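Local coordinates for Mgp-operon protein 3 (Mycoplasma pneumoniae, PDB 6RJ1) that probably serves in cell adhesion as a membrane-anchored surface protein of the mgp operon in this human pathogen, at residues Lys886-Ile891 and Asn920-Ser925; Val953-Asn958 and Asp967-Asn972. All coordinates share one frame; numbering follows the deposited sequence.

Contact 1. Residues Lys886-Ile891 and Asn920-Ser925; sequences KGYAVI and NGIASS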
ATOM      1  N   LYS A 886      -8.932  14.136 -20.126  1.00 76.72           N
ATOM      2  CA  LYS A 886      -8.536  13.924 -21.503  1.00 76.65           C
ATOM      3  C   LYS A 886      -7.029  14.052 -21.595  1.00 79.95           C
ATOM      4  O   LYS A 886      -6.442  14.980 -21.028  1.00 79.39           O
ATOM      5  CB  LYS A 886      -9.199  14.992 -22.392  1.00 79.44           C
ATOM      6  CG  LYS A 886      -9.529  14.510 -23.786  1.00 96.13           C
ATOM      7  CD  LYS A 886     -10.880  15.046 -24.234  1.00106.48           C
ATOM      8  CE  LYS A 886     -11.940  13.969 -24.287  1.00117.08           C
ATOM      9  NZ  LYS A 886     -12.198  13.348 -22.957  1.00124.88           N
ATOM     10  N   GLY A 887      -6.416  13.130 -22.315  1.00 76.34           N
ATOM     11  CA  GLY A 887      -4.975  13.149 -22.505  1.00 76.32           C
ATOM     12  C   GLY A 887      -4.244  11.961 -21.936  1.00 80.33           C
ATOM     13  O   GLY A 887      -4.852  11.020 -21.420  1.00 80.07           O
ATOM     14  N   TYR A 888      -2.922  12.025 -22.032  1.00 76.94           N
ATOM     15  CA  TYR A 888      -1.997  10.995 -21.587  1.00 76.55           C
ATOM     16  C   TYR A 888      -0.600  11.597 -21.414  1.00 78.96           C
ATOM     17  O   TYR A 888      -0.315  12.663 -21.954  1.00 79.07           O
ATOM     18  CB  TYR A 888      -1.952   9.832 -22.614  1.00 78.22           C
ATOM     19  CG  TYR A 888      -1.649  10.268 -24.035  1.00 80.51           C
ATOM     20  CD1 TYR A 888      -2.672  10.616 -24.912  1.00 81.77           C
ATOM     21  CD2 TYR A 888      -0.339  10.325 -24.505  1.00 82.35           C
ATOM     22  CE1 TYR A 888      -2.399  11.031 -26.216  1.00 83.00           C
ATOM     23  CE2 TYR A 888      -0.053  10.742 -25.804  1.00 84.01           C
ATOM     24  CZ  TYR A 888      -1.086  11.087 -26.663  1.00 93.43           C
ATOM     25  OH  TYR A 888      -0.791  11.508 -27.949  1.00 99.25           O
ATOM     26  N   ALA A 889       0.274  10.886 -20.705  1.00 73.73           N
ATOM     27  CA  ALA A 889       1.667  11.264 -20.486  1.00 72.33           C
ATOM     28  C   ALA A 889       2.487   9.984 -20.342  1.00 74.87           C
ATOM     29  O   ALA A 889       1.961   8.962 -19.891  1.00 75.71           O
ATOM     30  CB  ALA A 889       1.789  12.125 -19.237  1.00 72.93           C
ATOM     31  N   VAL A 890       3.751  10.012 -20.771  1.00 69.68           N
ATOM     32  CA  VAL A 890       4.629   8.842 -20.693  1.00 68.83           C
ATOM     33  C   VAL A 890       5.971   9.198 -20.025  1.00 72.26           C
ATOM     34  O   VAL A 890       6.631  10.172 -20.415  1.00 71.85           O
ATOM     35  CB  VAL A 890       4.818   8.120 -22.064  1.00 72.44           C
ATOM     36  CG1 VAL A 890       5.488   6.760 -21.896  1.00 72.26           C
ATOM     37  CG2 VAL A 890       3.493   7.960 -22.802  1.00 72.21           C
ATOM     38  N   ILE A 891       6.364   8.396 -19.021  1.00 68.04           N
ATOM     39  CA  ILE A 891       7.635   8.538 -18.310  1.00 67.10           C
ATOM     40  C   ILE A 891       8.583   7.399 -18.713  1.00 73.87           C
ATOM     41  O   ILE A 891       8.162   6.252 -18.820  1.00 74.40           O
ATOM     42  CB  ILE A 891       7.427   8.645 -16.772  1.00 68.54           C
ATOM     43  CG1 ILE A 891       6.954  10.066 -16.385  1.00 67.97           C
ATOM     44  CG2 ILE A 891       8.688   8.230 -15.981  1.00 68.20           C
ATOM     45  CD1 ILE A 891       6.439  10.252 -14.945  1.00 71.30           C
ATOM     46  N   ASN A 920       9.239  11.690 -21.209  1.00 79.81           N
ATOM     47  CA  ASN A 920       9.950  11.422 -22.458  1.00 79.57           C
ATOM     48  C   ASN A 920       9.552  12.235 -23.707  1.00 83.47           C
ATOM     49  O   ASN A 920      10.249  12.135 -24.709  1.00 83.43           O
ATOM     50  CB  ASN A 920       9.872   9.933 -22.787  1.00 79.09           C
ATOM     51  CG  ASN A 920       8.489   9.339 -22.947  1.00103.17           C
ATOM     52  OD1 ASN A 920       7.529   9.982 -23.393  1.00 98.93           O
ATOM     53  ND2 ASN A 920       8.370   8.067 -22.616  1.00 94.20           N
ATOM     54  N   GLY A 921       8.456  12.984 -23.668  1.00 79.70           N
ATOM     55  CA  GLY A 921       8.011  13.743 -24.834  1.00 79.07           C
ATOM     56  C   GLY A 921       6.692  13.277 -25.420  1.00 83.79           C
ATOM     57  O   GLY A 921       6.094  13.992 -26.232  1.00 84.12           O
ATOM     58  N   ILE A 922       6.230  12.069 -25.029  1.00 80.18           N
ATOM     59  CA  ILE A 922       4.941  11.550 -25.473  1.00 79.84           C
ATOM     60  C   ILE A 922       3.930  12.028 -24.441  1.00 84.96           C
ATOM     61  O   ILE A 922       3.847  11.478 -23.343  1.00 85.06           O
ATOM     62  CB  ILE A 922       4.887  10.012 -25.677  1.00 82.70           C
ATOM     63  CG1 ILE A 922       6.005   9.504 -26.615  1.00 82.83           C
ATOM     64  CG2 ILE A 922       3.498   9.611 -26.188  1.00 83.16           C
ATOM     65  CD1 ILE A 922       6.155   7.957 -26.711  1.00 87.01           C
ATOM     66  N   ALA A 923       3.228  13.109 -24.767  1.00 82.51           N
ATOM     67  CA  ALA A 923       2.222  13.718 -23.905  1.00 82.48           C
ATOM     68  C   ALA A 923       1.195  14.461 -24.735  1.00 87.63           C
ATOM     69  O   ALA A 923       1.487  14.881 -25.859  1.00 87.31           O
ATOM     70  CB  ALA A 923       2.875  14.667 -22.914  1.00 82.95           C
ATOM     71  N   SER A 924      -0.019  14.586 -24.181  1.00 85.04           N
ATOM     72  CA  SER A 924      -1.167  15.284 -24.748  1.00 85.44           C
ATOM     73  C   SER A 924      -2.185  15.542 -23.644  1.00 91.13           C
ATOM     74  O   SER A 924      -2.185  14.865 -22.619  1.00 90.15           O
ATOM     75  CB  SER A 924      -1.800  14.480 -25.882  1.00 88.72           C
ATOM     76  OG  SER A 924      -3.029  15.046 -26.309  1.00 97.49           O
ATOM     77  N   SER A 925      -3.044  16.529 -23.859  1.00 90.03           N
ATOM     78  CA  SER A 925      -4.097  16.905 -22.926  1.00 90.92           C
ATOM     79  C   SER A 925      -5.419  17.011 -23.699  1.00 96.62           C
ATOM     80  O   SER A 925      -6.439  17.391 -23.125  1.00 98.30           O
ATOM     81  CB  SER A 925      -3.751  18.235 -22.260  1.00 95.19           C
ATOM     82  OG  SER A 925      -3.547  19.254 -23.228  1.00105.94           O
TER

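Contact 2. Residues Val953-Asn958 and Asp967-Asn972; sequences VDIYKN and DQLSEN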
ATOM      1  N   VAL A 953      -3.271   7.930 -35.427  1.00 88.69           N
ATOM      2  CA  VAL A 953      -1.938   7.385 -35.155  1.00 87.54           C
ATOM      3  C   VAL A 953      -0.845   8.446 -35.296  1.00 91.38           C
ATOM      4  O   VAL A 953      -0.719   9.073 -36.344  1.00 91.09           O
ATOM      5  CB  VAL A 953      -1.626   6.108 -35.985  1.00 90.71           C
ATOM      6  CG1 VAL A 953      -0.254   5.544 -35.639  1.00 90.24           C
ATOM      7  CG2 VAL A 953      -2.698   5.042 -35.785  1.00 90.48           C
ATOM      8  N   ASP A 954      -0.046   8.619 -34.232  1.00 88.40           N
ATOM      9  CA  ASP A 954       1.084   9.543 -34.163  1.00 88.14           C
ATOM     10  C   ASP A 954       2.388   8.737 -34.109  1.00 90.64           C
ATOM     11  O   ASP A 954       2.482   7.778 -33.342  1.00 89.36           O
ATOM     12  CB  ASP A 954       0.973  10.440 -32.907  1.00 90.30           C
ATOM     13  CG  ASP A 954       0.238  11.767 -33.059  1.00104.37           C
ATOM     14  OD1 ASP A 954      -0.259  12.058 -34.176  1.00105.98           O
ATOM     15  OD2 ASP A 954       0.171  12.523 -32.063  1.00110.46           O
ATOM     16  N   ILE A 955       3.381   9.119 -34.926  1.00 87.33           N
ATOM     17  CA  ILE A 955       4.692   8.465 -34.956  1.00 87.08           C
ATOM     18  C   ILE A 955       5.706   9.338 -34.215  1.00 91.48           C
ATOM     19  O   ILE A 955       5.794  10.542 -34.465  1.00 91.42           O
ATOM     20  CB  ILE A 955       5.160   8.121 -36.407  1.00 89.86           C
ATOM     21  CG1 ILE A 955       4.064   7.365 -37.230  1.00 90.11           C
ATOM     22  CG2 ILE A 955       6.506   7.372 -36.418  1.00 89.96           C
ATOM     23  CD1 ILE A 955       3.586   5.927 -36.723  1.00 95.53           C
ATOM     24  N   TYR A 956       6.480   8.713 -33.320  1.00 88.07           N
ATOM     25  CA  TYR A 956       7.520   9.367 -32.535  1.00 88.10           C
ATOM     26  C   TYR A 956       8.876   8.684 -32.750  1.00 94.00           C
ATOM     27  O   TYR A 956       8.934   7.461 -32.883  1.00 93.89           O
ATOM     28  CB  TYR A 956       7.142   9.347 -31.048  1.00 88.71           C
ATOM     29  CG  TYR A 956       6.010  10.285 -30.671  1.00 89.53           C
ATOM     30  CD1 TYR A 956       4.682   9.931 -30.893  1.00 91.23           C
ATOM     31  CD2 TYR A 956       6.264  11.492 -30.026  1.00 90.20           C
ATOM     32  CE1 TYR A 956       3.635  10.773 -30.516  1.00 92.18           C
ATOM     33  CE2 TYR A 956       5.224  12.344 -29.647  1.00 91.24           C
ATOM     34  CZ  TYR A 956       3.908  11.977 -29.887  1.00101.14           C
ATOM     35  OH  TYR A 956       2.867  12.795 -29.501  1.00106.00           O
ATOM     36  N   LYS A 957       9.962   9.476 -32.793  1.00 91.56           N
ATOM     37  CA  LYS A 957      11.315   8.952 -32.948  1.00 91.48           C
ATOM     38  C   LYS A 957      11.956   8.787 -31.571  1.00 96.13           C
ATOM     39  O   LYS A 957      12.070   9.753 -30.819  1.00 94.35           O
ATOM     40  CB  LYS A 957      12.156   9.851 -33.853  1.00 94.13           C
ATOM     41  CG  LYS A 957      13.302   9.112 -34.532  1.00111.87           C
ATOM     42  CD  LYS A 957      14.661   9.620 -34.067  1.00119.76           C
ATOM     43  CE  LYS A 957      15.800   9.044 -34.875  1.00124.95           C
ATOM     44  NZ  LYS A 957      16.085   7.628 -34.520  1.00132.78           N
ATOM     45  N   ASN A 958      12.332   7.539 -31.245  1.00 95.64           N
ATOM     46  CA  ASN A 958      12.951   7.075 -30.000  1.00 96.94           C
ATOM     47  C   ASN A 958      14.467   7.281 -30.022  1.00102.98           C
ATOM     48  O   ASN A 958      15.188   6.605 -30.760  1.00102.85           O
ATOM     49  CB  ASN A 958      12.613   5.587 -29.763  1.00 98.49           C
ATOM     50  CG  ASN A 958      12.919   5.042 -28.380  1.00119.73           C
ATOM     51  OD1 ASN A 958      13.839   5.480 -27.673  1.00112.14           O
ATOM     52  ND2 ASN A 958      12.152   4.040 -27.972  1.00111.98           N
ATOM     53  N   ASP A 967       6.319  14.535 -37.863  1.00101.27           N
ATOM     54  CA  ASP A 967       5.201  15.155 -38.584  1.00101.78           C
ATOM     55  C   ASP A 967       4.957  14.538 -39.953  1.00106.32           C
ATOM     56  O   ASP A 967       3.802  14.364 -40.332  1.00106.40           O
ATOM     57  CB  ASP A 967       5.410  16.677 -38.717  1.00104.04           C
ATOM     58  CG  ASP A 967       5.774  17.401 -37.428  1.00117.42           C
ATOM     59  OD1 ASP A 967       5.193  17.064 -36.364  1.00116.58           O
ATOM     60  OD2 ASP A 967       6.629  18.313 -37.485  1.00127.86           O
ATOM     61  N   GLN A 968       6.045  14.204 -40.683  1.00102.90           N
ATOM     62  CA  GLN A 968       6.026  13.588 -42.012  1.00102.62           C
ATOM     63  C   GLN A 968       5.308  12.243 -42.021  1.00106.07           C
ATOM     64  O   GLN A 968       4.416  12.044 -42.843  1.00106.04           O
ATOM     65  CB  GLN A 968       7.455  13.397 -42.518  1.00104.14           C
ATOM     66  CG  GLN A 968       7.950  14.517 -43.397  1.00120.74           C
ATOM     67  CD  GLN A 968       8.388  13.977 -44.729  1.00138.20           C
ATOM     68  OE1 GLN A 968       7.719  14.160 -45.753  1.00134.36           O
ATOM     69  NE2 GLN A 968       9.517  13.282 -44.734  1.00129.11           N
ATOM     70  N   LEU A 969       5.717  11.323 -41.121  1.00101.53           N
ATOM     71  CA  LEU A 969       5.153   9.983 -40.996  1.00101.16           C
ATOM     72  C   LEU A 969       3.809   9.989 -40.294  1.00105.76           C
ATOM     73  O   LEU A 969       2.961   9.176 -40.649  1.00105.25           O
ATOM     74  CB  LEU A 969       6.120   9.024 -40.279  1.00101.00           C
ATOM     75  CG  LEU A 969       7.365   8.580 -41.060  1.00105.03           C
ATOM     76  CD1 LEU A 969       8.350   7.898 -40.152  1.00105.05           C
ATOM     77  CD2 LEU A 969       7.008   7.648 -42.199  1.00106.75           C
ATOM     78  N   SER A 970       3.619  10.879 -39.289  1.00103.00           N
ATOM     79  CA  SER A 970       2.361  10.991 -38.542  1.00103.05           C
ATOM     80  C   SER A 970       1.228  11.413 -39.463  1.00109.75           C
ATOM     81  O   SER A 970       0.150  10.827 -39.382  1.00110.08           O
ATOM     82  CB  SER A 970       2.487  11.962 -37.374  1.00104.67           C
ATOM     83  OG  SER A 970       3.421  11.491 -36.417  1.00109.41           O
ATOM     84  N   GLU A 971       1.476  12.392 -40.358  1.00107.58           N
ATOM     85  CA  GLU A 971       0.483  12.849 -41.327  1.00108.57           C
ATOM     86  C   GLU A 971       0.257  11.750 -42.370  1.00114.88           C
ATOM     87  O   GLU A 971      -0.894  11.448 -42.680  1.00115.06           O
ATOM     88  CB  GLU A 971       0.912  14.167 -42.003  1.00110.13           C
ATOM     89  CG  GLU A 971      -0.171  14.779 -42.879  1.00124.00           C
ATOM     90  CD  GLU A 971       0.320  15.703 -43.978  1.00149.86           C
ATOM     91  OE1 GLU A 971       0.381  15.259 -45.150  1.00132.11           O
ATOM     92  OE2 GLU A 971       0.635  16.874 -43.669  1.00152.94           O
ATOM     93  N   ASN A 972       1.357  11.138 -42.871  1.00112.39           N
ATOM     94  CA  ASN A 972       1.382  10.061 -43.871  1.00112.54           C
ATOM     95  C   ASN A 972       0.523   8.858 -43.467  1.00116.80           C
ATOM     96  O   ASN A 972      -0.249   8.353 -44.285  1.00116.52           O
ATOM     97  CB  ASN A 972       2.827   9.622 -44.132  1.00113.43           C
ATOM     98  CG  ASN A 972       2.981   8.585 -45.208  1.00132.45           C
ATOM     99  OD1 ASN A 972       2.988   8.897 -46.402  1.00126.22           O
ATOM    100  ND2 ASN A 972       3.118   7.329 -44.799  1.00121.25           N
TER

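Contact 1. Residues Lys886-Ile891 and Asn920-Ser925
Tyr888 and Ser924 form the antiparallel hydrogen-bonded pair that joins strand 888-891 to strand 922-924, each backbone donating to the other. Tyr888 N donates to Ser924 O and Ser924 N to Tyr888 O, each at 3.0 Å. Ser924 CB lies over one face of the Tyr888 ring in a CH-pi contact, 3.9 Å from the ring centroid. The ring lies there because CG of Tyr888 sits between its backbone N and carbonyl carbon (chi1 54°). The ring edge, at CE2, meets Ile922 CG2 at 3.7 Å, and this methyl also packs beside Val890 CG2. Strand 888-896 pairs along its other edge with strand 862-868, in an antiparallel sheet that may be a blade of the beta-propeller expected from the family's clan. Farther along, Val890 N gives only a weak bond to Ile922 O, bent to 124°. Val890 O is better served, receiving Asn920 N at 3.1 Å just before the chain turns a corner at Gly921. The Asn920 amide spans that corner: OD1 takes Ile922 N at 3.0 Å in the carbonyl plane, an Asx turn, while ND2 bonds Thr892 OG1. Asn920 OD1 also stands 3.1 Å from Val890 O, but these are two acceptors and no bond joins them; the donor that OD1 uses is Ile922 N. At the other end, Lys886 O accepts from Asn869 ND2, Ser925 O from Asn884 ND2, and Ser924 OG from Gln926 N.

Contact 2. Residues Val953-Asn958 and Asp967-Asn972
Leu969 and Ser970, neighbours on the first turn and a half of helix 967-974, set that helix against Ile955 of strand 952-959. The short axes approach to 6.6 Å and run nearly antiparallel, at 158°. Asp967 and Gln968 open the helix and make no contact with the strand; their carbonyls build it instead, Asp967 O accepting Glu971 N at 3.0 Å and Gln968 O accepting Asn972 N at 3.2 Å. Leu969, whose backbone N donates to Asp966 OD1, turns its CB toward the strand and meets Ile955 CG1 at 4.0 Å. The two aliphatic side chains touch chiefly through these atoms, while Leu969 CD1 approaches Ile955 CG2 more loosely. Ser970 makes the polar link. Its OG lies beside the backbone N, anti to the carbonyl carbon (chi1 -64°), and takes Ile955 N at 2.8 Å with an N-H...O angle of 161°. The same hydroxyl donates to Asp966 O one turn back, so it both accepts and gives a bond and ties the strand to the helix start. Ser970 CB also comes within 4.2 Å of Asp954 OD1, a carboxylate oxygen that forms salt bridges to Lys965 NZ and Lys974 NZ. From Glu971 onward the contact is left to the next turn, where Val973 packs on Val953 and Ile955. The arrangement is that of a beta-hairpin, strands 952-959 and 962-965 at the edge of an antiparallel four-stranded sheet, followed by a terminal helix that carries on from the outermost strand and packs alongside strand 952-959.

How the contacts relate
Contact 1 and contact 2 lie in consecutive antiparallel sheets, with their centres about 15 Å apart on the same side of the chain's centre, and contact 1 closes in sequence before contact 2 opens. Tyr956 of strand 953-958, which takes no part in contact 2 itself, is one of the side chains that join the sheets. Its ring packs on segment 920-925, with CD2 at 4.0 Å from Ile922 CG1 and CE2 at 3.9 Å from Gly921 O. Val942 of strand 939-945 is touched by Tyr888, Ile922 and Tyr956. Contact 2 sits farther out, its centre about 39 Å from the centre of the chain against about 26 Å for the centre of contact 1.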